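Local atomic coordinates of putative uncharacterized protein (Trichoplax adhaerens, PDB entry 5OI9), a protein that probably takes part in centriole assembly as a STIL-family protein, of which this chain is the N-terminal domain, a region implicated in binding CEP85. Residues N38-I43 with Y343-L348. Numbering follows the deposited sequence.
Sequences NLTIDI and YMRLQL
Leu39, Ile41 and Ile43 exchange paired backbone hydrogen bonds with Leu348, Leu346 and Met344 (a selenomethionine), six bonds that join 39-43 and 343-348 as antiparallel neighbours in a β-sheet. At the central pair Ile41 N reaches Leu346 O at 2.8 Å.

Polar side chains share one face. Arg345 grips Asp42 side-on in a salt bridge, NE to OD1 at 2.6 Å and NH2 to OD2 at 2.7 Å; the short carboxylate suits this by offering two syn-side oxygens, its plane 14° from the guanidinium. A bend at chi3 (-62°) swings the guanidinium back alongside it. Thr40 serves doubly: its CG2 methyl lies over one guanidinium face, 3.7 Å from Arg345 NE, and its OG1 accepts from Gln347 NE2 (2.9 Å). With an alanine at Asp42, Arg345 would probably lose its charge partner and its guanidinium could turn more easily beneath the Thr40 methyl. Gln347, donor and acceptor at once, also takes Asn38 ND2 on OE1 (3.1 Å), from above the carbonyl plane.

The other face carries branched hydrocarbon chains, suited to packing against further strands: Ile41 CG1 meets Leu348 CD1 at 3.7 Å, and Leu39 CB lies 4.2 Å from Leu348 CB.

Strand 39-44 continues the sheet through parallel pairing with strand 85-97, where Thr40 and Asp42 bond to Ile87, whereas Met344, Leu346 and Leu348 pack on strands 180-192 and 322-334.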
loop_
_atom_site.group_PDB
_atom_site.type_symbol
_atom_site.label_atom_id
_atom_site.label_comp_id
_atom_site.label_asym_id
_atom_site.label_seq_id
_atom_site.Cartn_x
_atom_site.Cartn_y
_atom_site.Cartn_z
ATOM N N ASN A 38 11.655 6.352 -0.587
ATOM C CA ASN A 38 11.752 6.070 -2.015
ATOM C C ASN A 38 10.790 4.948 -2.394
ATOM O O ASN A 38 10.775 3.891 -1.753
ATOM C CB ASN A 38 13.196 5.697 -2.379
ATOM C CG ASN A 38 13.400 5.435 -3.868
ATOM O OD1 ASN A 38 12.644 4.696 -4.501
ATOM N ND2 ASN A 38 14.454 6.023 -4.425
ATOM N N LEU A 39 9.999 5.177 -3.440
ATOM C CA LEU A 39 9.141 4.155 -4.030
ATOM C C LEU A 39 9.655 3.842 -5.430
ATOM O O LEU A 39 9.771 4.742 -6.270
ATOM C CB LEU A 39 7.683 4.619 -4.077
ATOM C CG LEU A 39 6.683 3.645 -4.706
ATOM C CD1 LEU A 39 6.615 2.354 -3.904
ATOM C CD2 LEU A 39 5.301 4.276 -4.834
ATOM N N THR A 40 9.969 2.573 -5.677
ATOM C CA THR A 40 10.528 2.128 -6.947
ATOM C C THR A 40 9.447 1.444 -7.774
ATOM O O THR A 40 8.704 0.602 -7.259
ATOM C CB THR A 40 11.700 1.171 -6.716
ATOM O OG1 THR A 40 12.800 1.888 -6.141
ATOM C CG2 THR A 40 12.149 0.520 -8.021
ATOM N N ILE A 41 9.362 1.807 -9.052
ATOM C CA ILE A 41 8.417 1.215 -9.993
ATOM C C ILE A 41 9.214 0.601 -11.138
ATOM O O ILE A 41 10.000 1.298 -11.792
ATOM C CB ILE A 41 7.421 2.257 -10.530
ATOM C CG1 ILE A 41 6.794 3.059 -9.386
ATOM C CG2 ILE A 41 6.345 1.591 -11.379
ATOM C CD1 ILE A 41 5.937 2.243 -8.446
ATOM N N ASP A 42 9.015 -0.692 -11.383
ATOM C CA ASP A 42 9.601 -1.383 -12.529
ATOM C C ASP A 42 8.481 -1.799 -13.474
ATOM O O ASP A 42 7.552 -2.502 -13.065
ATOM C CB ASP A 42 10.410 -2.605 -12.091
ATOM C CG ASP A 42 11.653 -2.234 -11.305
ATOM O OD1 ASP A 42 12.186 -1.125 -11.516
ATOM O OD2 ASP A 42 12.101 -3.055 -10.479
ATOM N N ILE A 43 8.573 -1.368 -14.731
ATOM C CA ILE A 43 7.546 -1.612 -15.741
ATOM C C ILE A 43 8.197 -2.333 -16.913
ATOM O O ILE A 43 9.146 -1.816 -17.511
ATOM C CB ILE A 43 6.892 -0.304 -16.216
ATOM C CG1 ILE A 43 6.470 0.557 -15.025
ATOM C CG2 ILE A 43 5.699 -0.598 -17.116
ATOM C CD1 ILE A 43 5.828 1.866 -15.431
ATOM N N TYR A 343 12.982 -3.657 -19.181
ATOM C CA TYR A 343 12.013 -2.999 -18.321
ATOM C C TYR A 343 12.446 -1.558 -18.098
ATOM O O TYR A 343 13.554 -1.152 -18.451
ATOM C CB TYR A 343 11.845 -3.732 -16.982
ATOM C CG TYR A 343 13.046 -3.599 -16.077
ATOM C CD1 TYR A 343 14.167 -4.399 -16.260
ATOM C CD2 TYR A 343 13.059 -2.673 -15.043
ATOM C CE1 TYR A 343 15.266 -4.276 -15.439
ATOM C CE2 TYR A 343 14.153 -2.547 -14.214
ATOM C CZ TYR A 343 15.255 -3.349 -14.419
ATOM O OH TYR A 343 16.353 -3.233 -13.603
HETATM N N MSE A 344 11.552 -0.794 -17.493
HETATM C CA MSE A 344 11.802 0.599 -17.180
HETATM C C MSE A 344 11.631 0.818 -15.675
HETATM O O MSE A 344 10.657 0.354 -15.084
HETATM C CB MSE A 344 10.855 1.471 -17.995
HETATM C CG MSE A 344 10.577 2.842 -17.449
HETATM SE SE MSE A 344 9.052 3.594 -18.414
HETATM C CE MSE A 344 9.101 5.373 -17.698
ATOM N N ARG A 345 12.592 1.497 -15.056
ATOM C CA ARG A 345 12.563 1.775 -13.627
ATOM C C ARG A 345 12.319 3.257 -13.392
ATOM O O ARG A 345 13.021 4.103 -13.954
ATOM C CB ARG A 345 13.866 1.345 -12.940
ATOM C CG ARG A 345 13.938 1.786 -11.481
ATOM C CD ARG A 345 14.927 0.966 -10.668
ATOM N NE ARG A 345 14.558 -0.447 -10.603
ATOM C CZ ARG A 345 15.086 -1.321 -9.751
ATOM N NH1 ARG A 345 16.003 -0.933 -8.876
ATOM N NH2 ARG A 345 14.693 -2.587 -9.768
ATOM N N LEU A 346 11.319 3.561 -12.569
ATOM C CA LEU A 346 11.023 4.915 -12.125
ATOM C C LEU A 346 11.199 5.001 -10.617
ATOM O O LEU A 346 10.823 4.079 -9.885
ATOM C CB LEU A 346 9.600 5.330 -12.512
ATOM C CG LEU A 346 9.327 5.493 -14.007
ATOM C CD1 LEU A 346 7.841 5.686 -14.276
ATOM C CD2 LEU A 346 10.132 6.661 -14.562
ATOM N N GLN A 347 11.778 6.109 -10.161
ATOM C CA GLN A 347 12.015 6.366 -8.746
ATOM C C GLN A 347 11.098 7.493 -8.290
ATOM O O GLN A 347 11.074 8.565 -8.906
ATOM C CB GLN A 347 13.480 6.742 -8.502
ATOM C CG GLN A 347 14.484 5.706 -8.989
ATOM C CD GLN A 347 14.634 4.538 -8.033
ATOM O OE1 GLN A 347 15.340 4.631 -7.029
ATOM N NE2 GLN A 347 13.972 3.429 -8.344
ATOM N N LEU A 348 10.340 7.251 -7.225
ATOM C CA LEU A 348 9.394 8.236 -6.708
ATOM C C LEU A 348 9.699 8.479 -5.237
ATOM O O LEU A 348 9.535 7.579 -4.407
ATOM C CB LEU A 348 7.943 7.773 -6.898
ATOM C CG LEU A 348 7.368 7.733 -8.323
ATOM C CD1 LEU A 348 7.903 6.551 -9.119
ATOM C CD2 LEU A 348 5.845 7.709 -8.319
#